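Local coordinates for phosphate-binding protein (PDB 5UB6) that probably serves as the periplasmic substrate-binding component of an ABC transporter for phosphate-type oxyanions, and holds a pyrophosphate in its cleft, at residues Asp47-Ser52 with Glu74-Ala79; Ser64-Ala69 with Ser122-Tyr127; Arg91-Leu96 with Val209-Glu214; Ala117-Ser122 with Gly162-Val167. All blocks are in the same frame, centred on the assembly; numbering follows the deposited sequence.

In the fold
Contacts 2, 3 and 4 touch the bound pyrophosphate; contact 1 packs the start of helix 48-56 on the end of helix 67-75, away from the ligand. Contacts 1 and 2 are buried, contacts 3 and 4 only partly so; contact 2 is centred about 2 Å from the chain centre, contact 1 about 13 Å. Helix 67-75 serves contacts 1 and 2; Ser-122, shared by contacts 2 and 4, also reaches Ala-48. Neighbouring strands 62-66 and 209-217 tie contact 2 to contact 3. The chemistry differs: hydroxyls and backbone N-H groups in contact 2, a stacked arginine in contact 3, a lysine in contact 4, an arginine packed on methylenes and a serine pair in contact 1.

Contact 1. Residues Asp47-Ser52 with Glu74-Ala79; sequences DARQMS and EQRGSA
With CG anti to its carbonyl carbon (chi1 -69°) and the chain straight from CG to NE, Arg-76 reaches back from the end of helix 67-75 across the first turn of helix 48-56, while Arg-49, bent at chi2 and chi3, folds its methylenes over the incoming guanidinium. Arg-49 CG sits over one face of that group, off-centre toward the rim, 3.6 Å from Arg-76 NH2. Ala-48 CB approaches the same group obliquely, 4.0 Å from Arg-76 NH1. The guanidinium planes of the two arginines are turned 60° apart, and carbon rather than charge makes the touch: Arg-49 NE stays 5.1 Å from Arg-76 NH2. Deeper in, Ser-52 OG lies against the arginine stem, 3.5 Å from Arg-76 CB, and 3.3 Å from Ser-78 OG. The Ser-52 hydroxyl could give its proton to Ser-78 OG or to Ala-48 O, 3.1 Å from Ser-52 OG; Ser-78 OG is itself bonded to Leu-73 O. Both helix ends are closed locally. Asp-47 OD1 accepts from Gln-50 N at 2.8 Å with an N-H...O angle of 172°, nearly along the carboxylate C-O axis, a standard N-cap. The other helix ends in a Schellman motif, Gly-77 with positive phi as C-prime residue, Ser-78 N bonded to Leu-73 O and Gly-77 N to Glu-74 O.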
loop_
_atom_site.group_PDB
_atom_site.type_symbol
_atom_site.label_atom_id
_atom_site.label_comp_id
_atom_site.label_asym_id
_atom_site.label_seq_id
_atom_site.Cartn_x
_atom_site.Cartn_y
_atom_site.Cartn_z
ATOM N N ASP A 47 10.559 -0.921 -5.326
ATOM C CA ASP A 47 9.645 -1.994 -4.923
ATOM C C ASP A 47 9.991 -2.467 -3.523
ATOM O O ASP A 47 11.026 -2.099 -2.960
ATOM C CB ASP A 47 9.757 -3.162 -5.927
ATOM C CG ASP A 47 11.179 -3.673 -6.044
ATOM O OD1 ASP A 47 11.753 -4.030 -5.011
ATOM O OD2 ASP A 47 11.751 -3.660 -7.151
ATOM N N ALA A 48 9.150 -3.333 -2.986
ATOM C CA ALA A 48 9.346 -3.931 -1.654
ATOM C C ALA A 48 10.627 -4.739 -1.509
ATOM O O ALA A 48 11.211 -4.740 -0.411
ATOM C CB ALA A 48 8.157 -4.788 -1.267
ATOM N N ARG A 49 11.062 -5.402 -2.583
ATOM C CA ARG A 49 12.276 -6.238 -2.521
ATOM C C ARG A 49 13.522 -5.392 -2.251
ATOM O O ARG A 49 14.327 -5.678 -1.356
ATOM C CB ARG A 49 12.517 -7.060 -3.805
ATOM C CG ARG A 49 11.378 -7.974 -4.251
ATOM C CD ARG A 49 11.814 -9.278 -4.951
ATOM N NE ARG A 49 12.859 -9.083 -5.971
ATOM C CZ ARG A 49 14.193 -9.231 -5.801
ATOM N NH1 ARG A 49 14.732 -9.578 -4.630
ATOM N NH2 ARG A 49 15.023 -9.009 -6.821
ATOM N N GLN A 50 13.661 -4.323 -3.011
ATOM C CA GLN A 50 14.801 -3.421 -2.853
ATOM C C GLN A 50 14.681 -2.587 -1.572
ATOM O O GLN A 50 15.688 -2.294 -0.931
ATOM C CB GLN A 50 14.990 -2.542 -4.109
ATOM C CG GLN A 50 16.136 -1.523 -4.047
ATOM C CD GLN A 50 17.519 -2.193 -4.039
ATOM O OE1 GLN A 50 17.822 -3.001 -4.924
ATOM N NE2 GLN A 50 18.350 -1.872 -3.044
ATOM N N MET A 51 13.473 -2.207 -1.182
ATOM C CA MET A 51 13.322 -1.495 0.079
ATOM C C MET A 51 13.775 -2.393 1.236
ATOM O O MET A 51 14.435 -1.912 2.165
ATOM C CB MET A 51 11.894 -1.003 0.303
ATOM C CG MET A 51 11.695 -0.205 1.611
ATOM S SD MET A 51 12.901 1.148 1.850
ATOM C CE MET A 51 12.109 2.429 0.895
ATOM N N SER A 52 13.432 -3.685 1.166
ATOM C CA SER A 52 13.826 -4.660 2.198
ATOM C C SER A 52 15.317 -4.731 2.276
ATOM O O SER A 52 15.888 -4.767 3.339
ATOM C CB SER A 52 13.275 -6.062 1.942
ATOM O OG SER A 52 11.918 -6.110 2.290
ATOM N N GLU A 74 8.111 -6.894 6.574
ATOM C CA GLU A 74 8.307 -7.702 7.784
ATOM C C GLU A 74 8.694 -9.127 7.449
ATOM O O GLU A 74 9.645 -9.663 8.016
ATOM C CB GLU A 74 7.072 -7.676 8.683
ATOM C CG GLU A 74 7.362 -8.195 10.086
ATOM C CD GLU A 74 6.211 -8.008 11.056
ATOM O OE1 GLU A 74 6.427 -7.622 12.203
ATOM O OE2 GLU A 74 5.086 -8.267 10.690
ATOM N N GLN A 75 7.990 -9.724 6.505
ATOM C CA GLN A 75 8.276 -11.104 6.089
ATOM C C GLN A 75 9.662 -11.286 5.567
ATOM O O GLN A 75 10.259 -12.337 5.764
ATOM C CB GLN A 75 7.305 -11.557 5.022
ATOM C CG GLN A 75 5.890 -11.753 5.525
ATOM C CD GLN A 75 4.909 -12.009 4.362
ATOM O OE1 GLN A 75 5.300 -12.032 3.177
ATOM N NE2 GLN A 75 3.615 -12.184 4.700
ATOM N N ARG A 76 10.199 -10.256 4.924
ATOM C CA ARG A 76 11.597 -10.298 4.436
ATOM C C ARG A 76 12.632 -9.921 5.503
ATOM O O ARG A 76 13.764 -9.661 5.146
ATOM C CB ARG A 76 11.774 -9.469 3.167
ATOM C CG ARG A 76 11.066 -10.090 1.975
ATOM C CD ARG A 76 11.227 -9.226 0.737
ATOM N NE ARG A 76 10.839 -9.938 -0.480
ATOM C CZ ARG A 76 9.771 -9.680 -1.252
ATOM N NH1 ARG A 76 8.902 -8.684 -0.994
ATOM N NH2 ARG A 76 9.571 -10.431 -2.339
ATOM N N GLY A 77 12.255 -9.963 6.791
ATOM C CA GLY A 77 13.166 -9.794 7.925
ATOM C C GLY A 77 13.631 -8.370 8.141
ATOM O O GLY A 77 14.502 -8.122 8.949
ATOM N N SER A 78 13.021 -7.410 7.466
ATOM C CA SER A 78 13.656 -6.125 7.258
ATOM C C SER A 78 13.140 -4.971 8.148
ATOM O O SER A 78 13.899 -4.022 8.423
ATOM C CB SER A 78 13.532 -5.788 5.787
ATOM O OG SER A 78 12.205 -5.361 5.446
ATOM N N ALA A 79 11.892 -5.072 8.627
ATOM C CA ALA A 79 11.263 -4.083 9.472
ATOM C C ALA A 79 10.096 -4.614 10.349
ATOM O O ALA A 79 9.536 -5.673 10.078
ATOM C CB ALA A 79 10.766 -2.968 8.593
#

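Contact 2. Residues Ser64-Ala69 with Ser122-Tyr127; sequences SETTGA and SSTSGY. With POP (pyrophosphate 2-), chain C.
Helix 67-75 and helix 124-136 begin side by side, with Gly-68 CA only 4.7 Å from Thr-124 CA. Thr-124 OG1 fills the gap between them: it gives its proton to Thr-66 OG1 at 2.6 Å and accepts from Ala-69 N at 3.1 Å, with a weak, bent bond from Gly-68 N. Thr-66 OG1, held between its own N and carbonyl carbon (chi1 63°), donates to O4 of the pyrophosphate at a very short 2.5 Å. Thr-124 therefore acts from the second shell through its hydroxyl, fixing Thr-66, and from the first through its backbone, Thr-124 N meeting O4 at 3.0 Å. Ser-125 grips O5 twice, through N and, at 2.7 Å, through OG. Ser-123 OG donates to O6 at 2.6 Å and accepts from Gly-126 N, combining N-cap and ligand contact. Beside the site, Ala-69 CB rests on Ser-122 O. Terminal oxygens of one phosphate thus meet hydroxyls at two helix starts and the N-H groups of one, helix 124-136, where the helix dipole would be expected to stabilise negative charge, an arrangement characteristic of the anion site of periplasmic phosphate-binding proteins.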
loop_
_atom_site.group_PDB
_atom_site.type_symbol
_atom_site.label_atom_id
_atom_site.label_comp_id
_atom_site.label_asym_id
_atom_site.label_seq_id
_atom_site.Cartn_x
_atom_site.Cartn_y
_atom_site.Cartn_z
ATOM N N SER A 64 6.598 4.695 5.851
ATOM C CA SER A 64 5.155 4.725 6.086
ATOM C C SER A 64 4.506 4.031 4.900
ATOM O O SER A 64 4.575 4.533 3.804
ATOM C CB SER A 64 4.627 6.148 6.161
ATOM O OG SER A 64 3.211 6.132 6.364
ATOM N N GLU A 65 3.860 2.888 5.123
ATOM C CA GLU A 65 3.324 2.055 4.032
ATOM C C GLU A 65 1.898 1.577 4.331
ATOM O O GLU A 65 1.460 1.541 5.498
ATOM C CB GLU A 65 4.251 0.838 3.764
ATOM C CG GLU A 65 5.674 1.206 3.291
ATOM C CD GLU A 65 5.746 1.777 1.867
ATOM O OE1 GLU A 65 4.892 1.411 1.021
ATOM O OE2 GLU A 65 6.685 2.570 1.593
ATOM N N THR A 66 1.207 1.171 3.271
ATOM C CA THR A 66 -0.026 0.437 3.415
ATOM C C THR A 66 0.329 -0.927 3.950
ATOM O O THR A 66 1.456 -1.417 3.773
ATOM C CB THR A 66 -0.809 0.313 2.116
ATOM O OG1 THR A 66 -0.043 -0.425 1.171
ATOM C CG2 THR A 66 -1.122 1.671 1.531
ATOM N N THR A 67 -0.641 -1.529 4.629
ATOM C CA THR A 67 -0.376 -2.670 5.485
ATOM C C THR A 67 0.076 -3.942 4.793
ATOM O O THR A 67 0.810 -4.693 5.401
ATOM C CB THR A 67 -1.587 -2.947 6.397
ATOM O OG1 THR A 67 -2.784 -2.985 5.601
ATOM C CG2 THR A 67 -1.691 -1.814 7.421
ATOM N N GLY A 68 -0.345 -4.189 3.541
ATOM C CA GLY A 68 0.128 -5.358 2.811
ATOM C C GLY A 68 1.619 -5.205 2.498
ATOM O O GLY A 68 2.445 -6.088 2.787
ATOM N N ALA A 69 1.961 -4.055 1.935
ATOM C CA ALA A 69 3.344 -3.705 1.679
ATOM C C ALA A 69 4.194 -3.757 2.918
ATOM O O ALA A 69 5.348 -4.181 2.851
ATOM C CB ALA A 69 3.419 -2.322 1.076
ATOM N N SER A 122 3.842 -4.471 -5.116
ATOM C CA SER A 122 3.936 -3.911 -3.766
ATOM C C SER A 122 2.603 -3.264 -3.316
ATOM O O SER A 122 2.541 -2.691 -2.234
ATOM C CB SER A 122 5.100 -2.873 -3.723
ATOM O OG SER A 122 6.316 -3.330 -4.409
ATOM N N SER A 123 1.544 -3.352 -4.128
ATOM C CA SER A 123 0.328 -2.573 -3.862
ATOM C C SER A 123 -0.552 -3.403 -2.978
ATOM O O SER A 123 -0.840 -4.572 -3.330
ATOM C CB SER A 123 -0.439 -2.242 -5.139
ATOM O OG SER A 123 -1.593 -1.510 -4.816
ATOM N N THR A 124 -0.964 -2.843 -1.833
ATOM C CA THR A 124 -1.899 -3.546 -0.965
ATOM C C THR A 124 -3.258 -3.696 -1.622
ATOM O O THR A 124 -3.738 -4.803 -1.790
ATOM C CB THR A 124 -2.045 -2.859 0.405
ATOM O OG1 THR A 124 -0.790 -2.921 1.107
ATOM C CG2 THR A 124 -3.123 -3.537 1.236
ATOM N N SER A 125 -3.863 -2.574 -1.983
ATOM C CA SER A 125 -5.203 -2.564 -2.503
ATOM C C SER A 125 -5.266 -2.930 -3.980
ATOM O O SER A 125 -6.342 -3.253 -4.494
ATOM C CB SER A 125 -5.875 -1.195 -2.275
ATOM O OG SER A 125 -5.326 -0.237 -3.170
ATOM N N GLY A 126 -4.146 -2.815 -4.678
ATOM C CA GLY A 126 -4.129 -3.048 -6.141
ATOM C C GLY A 126 -3.490 -4.326 -6.585
ATOM O O GLY A 126 -3.439 -4.612 -7.804
ATOM N N TYR A 127 -2.966 -5.083 -5.620
ATOM C CA TYR A 127 -2.352 -6.385 -5.913
ATOM C C TYR A 127 -2.578 -7.450 -4.830
ATOM O O TYR A 127 -3.131 -8.494 -5.113
ATOM C CB TYR A 127 -0.864 -6.217 -6.228
ATOM C CG TYR A 127 -0.163 -7.505 -6.558
ATOM C CD1 TYR A 127 -0.237 -8.022 -7.828
ATOM C CD2 TYR A 127 0.566 -8.200 -5.595
ATOM C CE1 TYR A 127 0.397 -9.205 -8.156
ATOM C CE2 TYR A 127 1.222 -9.371 -5.892
ATOM C CZ TYR A 127 1.126 -9.880 -7.178
ATOM O OH TYR A 127 1.728 -11.058 -7.533
HETATM P P1 POP C . -1.313 3.567 -1.943
HETATM O O1 POP C . 0.160 3.505 -1.549
HETATM O O2 POP C . -2.293 4.475 -1.220
HETATM O O3 POP C . -1.513 3.573 -3.421
HETATM O O POP C . -1.895 2.191 -1.400
HETATM P P2 POP C . -1.750 0.725 -2.005
HETATM O O4 POP C . -0.614 0.023 -1.213
HETATM O O5 POP C . -3.108 0.165 -1.727
HETATM O O6 POP C . -1.333 0.751 -3.504
#

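Contact 3. Residues Arg91-Leu96 with Val209-Glu214; sequences RDFHTL and VPRAVE. With POP (pyrophosphate 2-), chain C.
Arg-211 and Phe-93 stack against each other beside the pyrophosphate, the guanidinium, in one of two modelled conformers of Arg-211, lying nearly flat on the ring with centres 4.5 Å apart and planes at 15°. This cation-pi stack sits where strands 92-100 and 209-217 pair antiparallel, in the ligand cleft of a two-lobed periplasmic binding protein. Arg-211 CD covers the same ring as a CH-pi contact, 3.8 Å from its centroid, and NH1 reaches the rim at CE2. With one nitrogen resting on the ring, Arg-211 NH2 points to the ligand and donates to O2 of the pyrophosphate at 3.2 Å, the oxygen meeting the guanidinium at its edge. The arginine gets there because its chain leaves with CG anti to the backbone N (chi1 179°) and bends at chi2. A pyrophosphate oxygen, O5, also approaches the Phe-93 ring at its edge, 3.6 Å from CE2.

Val-209 CG2 supports another part of that edge, 3.8 Å from Phe-93 CE1; Thr-124 and Ser-125 of helix 124-136 also touch Phe-93. Behind the stack, Phe-93 and Val-209 form a hydrogen-bonded antiparallel pair joined by two backbone N-H...O bonds. Asp-92 and Pro-210 follow as a non-hydrogen-bonded pair, their side chains diverging; the Asp-92 carboxylate forms a salt bridge with Arg-264. Past this pair the strand 209-217 is interrupted at Arg-211, whose backbone is nevertheless still held: Arg-211 N donates to Arg-91 O at 2.8 Å.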
loop_
_atom_site.group_PDB
_atom_site.type_symbol
_atom_site.label_atom_id
_atom_site.label_comp_id
_atom_site.label_asym_id
_atom_site.label_seq_id
_atom_site.Cartn_x
_atom_site.Cartn_y
_atom_site.Cartn_z
ATOM N N ARG A 91 -9.095 4.976 9.188
ATOM C CA ARG A 91 -8.187 3.970 9.710
ATOM C C ARG A 91 -8.148 2.754 8.825
ATOM O O ARG A 91 -7.170 2.051 8.859
ATOM C CB ARG A 91 -8.662 3.513 11.080
ATOM C CG ARG A 91 -8.611 4.565 12.190
ATOM C CD ARG A 91 -9.015 3.833 13.456
ATOM N NE ARG A 91 -8.855 4.556 14.703
ATOM C CZ ARG A 91 -9.123 4.005 15.894
ATOM N NH1 ARG A 91 -9.553 2.742 15.968
ATOM N NH2 ARG A 91 -8.959 4.705 17.020
ATOM N N ASP A 92 -9.215 2.482 8.047
ATOM C CA ASP A 92 -9.315 1.235 7.280
ATOM C C ASP A 92 -9.566 1.506 5.827
ATOM O O ASP A 92 -9.997 2.578 5.449
ATOM C CB ASP A 92 -10.440 0.319 7.822
ATOM C CG ASP A 92 -10.043 -0.476 9.087
ATOM O OD1 ASP A 92 -9.040 -0.166 9.763
ATOM O OD2 ASP A 92 -10.722 -1.472 9.393
ATOM N N PHE A 93 -9.280 0.502 5.012
ATOM C CA PHE A 93 -9.756 0.490 3.633
ATOM C C PHE A 93 -9.934 -0.929 3.145
ATOM O O PHE A 93 -9.559 -1.898 3.853
ATOM C CB PHE A 93 -8.884 1.376 2.686
ATOM C CG PHE A 93 -7.511 0.813 2.302
ATOM C CD1 PHE A 93 -6.842 -0.166 3.048
ATOM C CD2 PHE A 93 -6.836 1.368 1.193
ATOM C CE1 PHE A 93 -5.609 -0.616 2.657
ATOM C CE2 PHE A 93 -5.580 0.917 0.819
ATOM C CZ PHE A 93 -4.973 -0.074 1.559
ATOM N N HIS A 94 -10.505 -1.057 1.946
ATOM C CA HIS A 94 -10.707 -2.357 1.329
ATOM C C HIS A 94 -10.548 -2.243 -0.151
ATOM O O HIS A 94 -10.496 -1.166 -0.705
ATOM C CB HIS A 94 -12.121 -2.933 1.639
ATOM C CG HIS A 94 -13.269 -2.074 1.190
ATOM N ND1 HIS A 94 -13.789 -1.049 1.957
ATOM C CD2 HIS A 94 -14.014 -2.111 0.061
ATOM C CE1 HIS A 94 -14.802 -0.487 1.315
ATOM N NE2 HIS A 94 -14.966 -1.127 0.169
ATOM N N THR A 95 -10.456 -3.386 -0.786
ATOM C CA THR A 95 -10.358 -3.420 -2.225
ATOM C C THR A 95 -11.752 -3.613 -2.828
ATOM O O THR A 95 -12.570 -4.353 -2.287
ATOM C CB THR A 95 -9.379 -4.520 -2.640
ATOM O OG1 THR A 95 -8.042 -4.041 -2.416
ATOM C CG2 THR A 95 -9.514 -4.863 -4.087
ATOM N N LEU A 96 -11.988 -2.966 -3.965
ATOM C CA LEU A 96 -13.148 -3.276 -4.784
ATOM C C LEU A 96 -12.766 -3.666 -6.209
ATOM O O LEU A 96 -11.772 -3.210 -6.755
ATOM C CB LEU A 96 -14.188 -2.146 -4.751
ATOM C CG LEU A 96 -13.727 -0.712 -4.982
ATOM C CD1 LEU A 96 -13.480 -0.454 -6.456
ATOM C CD2 LEU A 96 -14.732 0.282 -4.408
ATOM N N VAL A 209 -8.947 -3.805 5.815
ATOM C CA VAL A 209 -7.726 -3.940 6.590
ATOM C C VAL A 209 -7.330 -2.556 7.068
ATOM O O VAL A 209 -7.832 -1.558 6.549
ATOM C CB VAL A 209 -6.566 -4.622 5.813
ATOM C CG1 VAL A 209 -6.971 -6.028 5.380
ATOM C CG2 VAL A 209 -6.167 -3.790 4.628
ATOM N N PRO A 210 -6.432 -2.489 8.066
ATOM C CA PRO A 210 -5.954 -1.171 8.452
ATOM C C PRO A 210 -5.224 -0.534 7.279
ATOM O O PRO A 210 -4.516 -1.221 6.550
ATOM C CB PRO A 210 -5.022 -1.443 9.629
ATOM C CG PRO A 210 -5.342 -2.832 10.073
ATOM C CD PRO A 210 -5.726 -3.542 8.798
ATOM N N ARG A 211 -5.433 0.763 7.154
ATOM C CA ARG A 211 -5.019 1.548 6.002
ATOM C C ARG A 211 -3.489 1.605 5.830
ATOM O O ARG A 211 -2.962 1.364 4.725
ATOM C CB ARG A 211 -5.609 2.960 6.167
ATOM C CG ARG A 211 -5.275 3.961 5.080
ATOM C CD ARG A 211 -6.027 3.684 3.801
ATOM N NE ARG A 211 -5.678 4.673 2.785
ATOM C CZ ARG A 211 -4.623 4.538 2.008
ATOM N NH1 ARG A 211 -3.854 3.481 2.160
ATOM N NH2 ARG A 211 -4.326 5.459 1.101
ATOM N N ALA A 212 -2.774 1.886 6.912
ATOM C CA ALA A 212 -1.307 2.093 6.851
ATOM C C ALA A 212 -0.612 1.929 8.192
ATOM O O ALA A 212 -1.238 1.924 9.289
ATOM C CB ALA A 212 -0.996 3.472 6.262
ATOM N N VAL A 213 0.695 1.765 8.118
ATOM C CA VAL A 213 1.480 1.505 9.329
ATOM C C VAL A 213 2.818 2.160 9.156
ATOM O O VAL A 213 3.384 2.127 8.064
ATOM C CB VAL A 213 1.566 -0.020 9.589
ATOM C CG1 VAL A 213 2.144 -0.753 8.395
ATOM C CG2 VAL A 213 2.323 -0.374 10.854
ATOM N N GLU A 214 3.330 2.759 10.222
ATOM C CA GLU A 214 4.719 3.162 10.274
ATOM C C GLU A 214 5.594 1.980 10.655
ATOM O O GLU A 214 5.316 1.275 11.630
ATOM C CB GLU A 214 4.924 4.308 11.259
ATOM C CG GLU A 214 3.994 5.496 11.040
ATOM C CD GLU A 214 4.065 5.985 9.618
ATOM O OE1 GLU A 214 5.176 6.488 9.195
ATOM O OE2 GLU A 214 3.022 5.855 8.943
HETATM P P1 POP C . -1.313 3.567 -1.943
HETATM O O1 POP C . 0.160 3.505 -1.549
HETATM O O2 POP C . -2.293 4.475 -1.220
HETATM O O3 POP C . -1.513 3.573 -3.421
HETATM O O POP C . -1.895 2.191 -1.400
HETATM P P2 POP C . -1.750 0.725 -2.005
HETATM O O4 POP C . -0.614 0.023 -1.213
HETATM O O5 POP C . -3.108 0.165 -1.727
HETATM O O6 POP C . -1.333 0.751 -3.504
#

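Contact 4. Residues Ala117-Ser122 with Gly162-Val167; sequences ALQNAS and GSKLNV. With POP (pyrophosphate 2-), chain C.
Val-167 and Ala-117 make the close apolar end of this contact, where the first turn of helix 164-172 lies against strand 115-118. Ala-117 CB meets Val-167 CG1 at 3.9 Å, while the other methyl, CG2, turns to the stem of Gln-119 and touches its CG at 3.7 Å, the two side chains crossing at about a right angle. From there the Gln-119 chain runs out extended beyond CG, bringing its amide across the Lys-164 chain at a slant: OE1 lies 3.2 Å from Lys-164 CG and accepts from Lys-164 NZ at 2.8 Å, with the donor tilted 18° from the carbonyl plane. A bend at chi4 (-50°) turns the ammonium back to this oxygen. The helix start is N-capped, Ser-163 OG accepting from Asn-166 N. In this cleft of the periplasmic binding protein fold the same ammonium also donates to pyrophosphate O6 at 3.2 Å and is paired with Asp-185, so that carboxylate, amide and ligand share its protons and probably keep it charged. Toward the partly exposed side the contact slackens. Gly-162 N reaches Gln-119 O at 2.9 Å in a weak bond, bent to 127°, and Asn-120 brushes only the glycine. Asn-120 instead turns to its own loop, where OD1 accepts from Ser-122 N in an Asx turn.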
loop_
_atom_site.group_PDB
_atom_site.type_symbol
_atom_site.label_atom_id
_atom_site.label_comp_id
_atom_site.label_asym_id
_atom_site.label_seq_id
_atom_site.Cartn_x
_atom_site.Cartn_y
_atom_site.Cartn_z
ATOM N N ALA A 117 -7.101 -6.143 -14.253
ATOM C CA ALA A 117 -6.040 -5.138 -14.199
ATOM C C ALA A 117 -5.626 -4.912 -12.748
ATOM O O ALA A 117 -6.453 -4.558 -11.908
ATOM C CB ALA A 117 -6.466 -3.824 -14.836
ATOM N N LEU A 118 -4.338 -5.113 -12.489
ATOM C CA LEU A 118 -3.693 -4.856 -11.205
ATOM C C LEU A 118 -2.519 -3.882 -11.366
ATOM O O LEU A 118 -2.079 -3.566 -12.500
ATOM C CB LEU A 118 -3.210 -6.172 -10.616
ATOM C CG LEU A 118 -4.319 -7.213 -10.435
ATOM C CD1 LEU A 118 -3.706 -8.492 -9.926
ATOM C CD2 LEU A 118 -5.436 -6.769 -9.508
ATOM N N GLN A 119 -2.029 -3.386 -10.227
ATOM C CA GLN A 119 -1.136 -2.239 -10.213
ATOM C C GLN A 119 0.350 -2.612 -10.271
ATOM O O GLN A 119 0.979 -2.548 -11.332
ATOM C CB GLN A 119 -1.479 -1.386 -8.994
ATOM C CG GLN A 119 -2.792 -0.627 -9.170
ATOM C CD GLN A 119 -3.309 0.012 -7.882
ATOM O OE1 GLN A 119 -2.560 0.664 -7.151
ATOM N NE2 GLN A 119 -4.623 -0.154 -7.613
ATOM N N ASN A 120 0.921 -2.999 -9.145
ATOM C CA ASN A 120 2.318 -3.393 -9.050
ATOM C C ASN A 120 2.335 -4.380 -7.914
ATOM O O ASN A 120 1.413 -4.367 -7.088
ATOM C CB ASN A 120 3.251 -2.208 -8.748
ATOM C CG ASN A 120 2.975 -1.557 -7.394
ATOM O OD1 ASN A 120 3.408 -2.034 -6.323
ATOM N ND2 ASN A 120 2.246 -0.450 -7.431
ATOM N N ALA A 121 3.377 -5.201 -7.850
ATOM C CA ALA A 121 3.504 -6.243 -6.837
ATOM C C ALA A 121 3.566 -5.745 -5.349
ATOM O O ALA A 121 3.324 -6.523 -4.439
ATOM C CB ALA A 121 4.713 -7.126 -7.141
ATOM N N SER A 122 3.842 -4.471 -5.116
ATOM C CA SER A 122 3.936 -3.911 -3.766
ATOM C C SER A 122 2.603 -3.264 -3.316
ATOM O O SER A 122 2.541 -2.691 -2.234
ATOM C CB SER A 122 5.100 -2.873 -3.723
ATOM O OG SER A 122 6.316 -3.330 -4.409
ATOM N N GLY A 162 0.584 -1.094 -13.769
ATOM C CA GLY A 162 1.293 -0.011 -13.056
ATOM C C GLY A 162 0.384 0.897 -12.223
ATOM O O GLY A 162 0.063 0.594 -11.059
ATOM N N SER A 163 -0.055 1.988 -12.844
ATOM C CA SER A 163 -0.723 3.064 -12.145
ATOM C C SER A 163 -2.161 2.730 -11.834
ATOM O O SER A 163 -2.800 1.971 -12.566
ATOM C CB SER A 163 -0.677 4.359 -12.978
ATOM O OG SER A 163 -1.787 4.449 -13.872
ATOM N N LYS A 164 -2.692 3.346 -10.778
ATOM C CA LYS A 164 -4.141 3.268 -10.510
ATOM C C LYS A 164 -5.021 3.816 -11.668
ATOM O O LYS A 164 -6.052 3.223 -12.002
ATOM C CB LYS A 164 -4.488 4.012 -9.238
ATOM C CG LYS A 164 -3.891 3.429 -7.977
ATOM C CD LYS A 164 -3.796 4.492 -6.890
ATOM C CE LYS A 164 -2.843 4.045 -5.794
ATOM N NZ LYS A 164 -3.126 2.662 -5.291
ATOM N N LEU A 165 -4.621 4.955 -12.253
ATOM C CA LEU A 165 -5.313 5.530 -13.418
ATOM C C LEU A 165 -5.362 4.550 -14.581
ATOM O O LEU A 165 -6.340 4.500 -15.303
ATOM C CB LEU A 165 -4.637 6.838 -13.873
ATOM C CG LEU A 165 -5.276 7.573 -15.071
ATOM C CD1 LEU A 165 -6.796 7.649 -14.999
ATOM C CD2 LEU A 165 -4.717 8.982 -15.227
ATOM N N ASN A 166 -4.291 3.776 -14.744
ATOM C CA ASN A 166 -4.217 2.746 -15.791
ATOM C C ASN A 166 -5.152 1.591 -15.575
ATOM O O ASN A 166 -5.674 1.034 -16.523
ATOM C CB ASN A 166 -2.778 2.234 -15.973
ATOM C CG ASN A 166 -1.946 3.171 -16.821
ATOM O OD1 ASN A 166 -2.425 4.181 -17.215
ATOM N ND2 ASN A 166 -0.707 2.851 -17.051
ATOM N N VAL A 167 -5.389 1.233 -14.327
ATOM C CA VAL A 167 -6.366 0.195 -14.065
ATOM C C VAL A 167 -7.726 0.670 -14.527
ATOM O O VAL A 167 -8.464 -0.067 -15.175
ATOM C CB VAL A 167 -6.413 -0.129 -12.570
ATOM C CG1 VAL A 167 -7.578 -1.061 -12.270
ATOM C CG2 VAL A 167 -5.054 -0.709 -12.144
HETATM P P1 POP C . -1.313 3.567 -1.943
HETATM O O1 POP C . 0.160 3.505 -1.549
HETATM O O2 POP C . -2.293 4.475 -1.220
HETATM O O3 POP C . -1.513 3.573 -3.421
HETATM O O POP C . -1.895 2.191 -1.400
HETATM P P2 POP C . -1.750 0.725 -2.005
HETATM O O4 POP C . -0.614 0.023 -1.213
HETATM O O5 POP C . -3.108 0.165 -1.727
HETATM O O6 POP C . -1.333 0.751 -3.504
#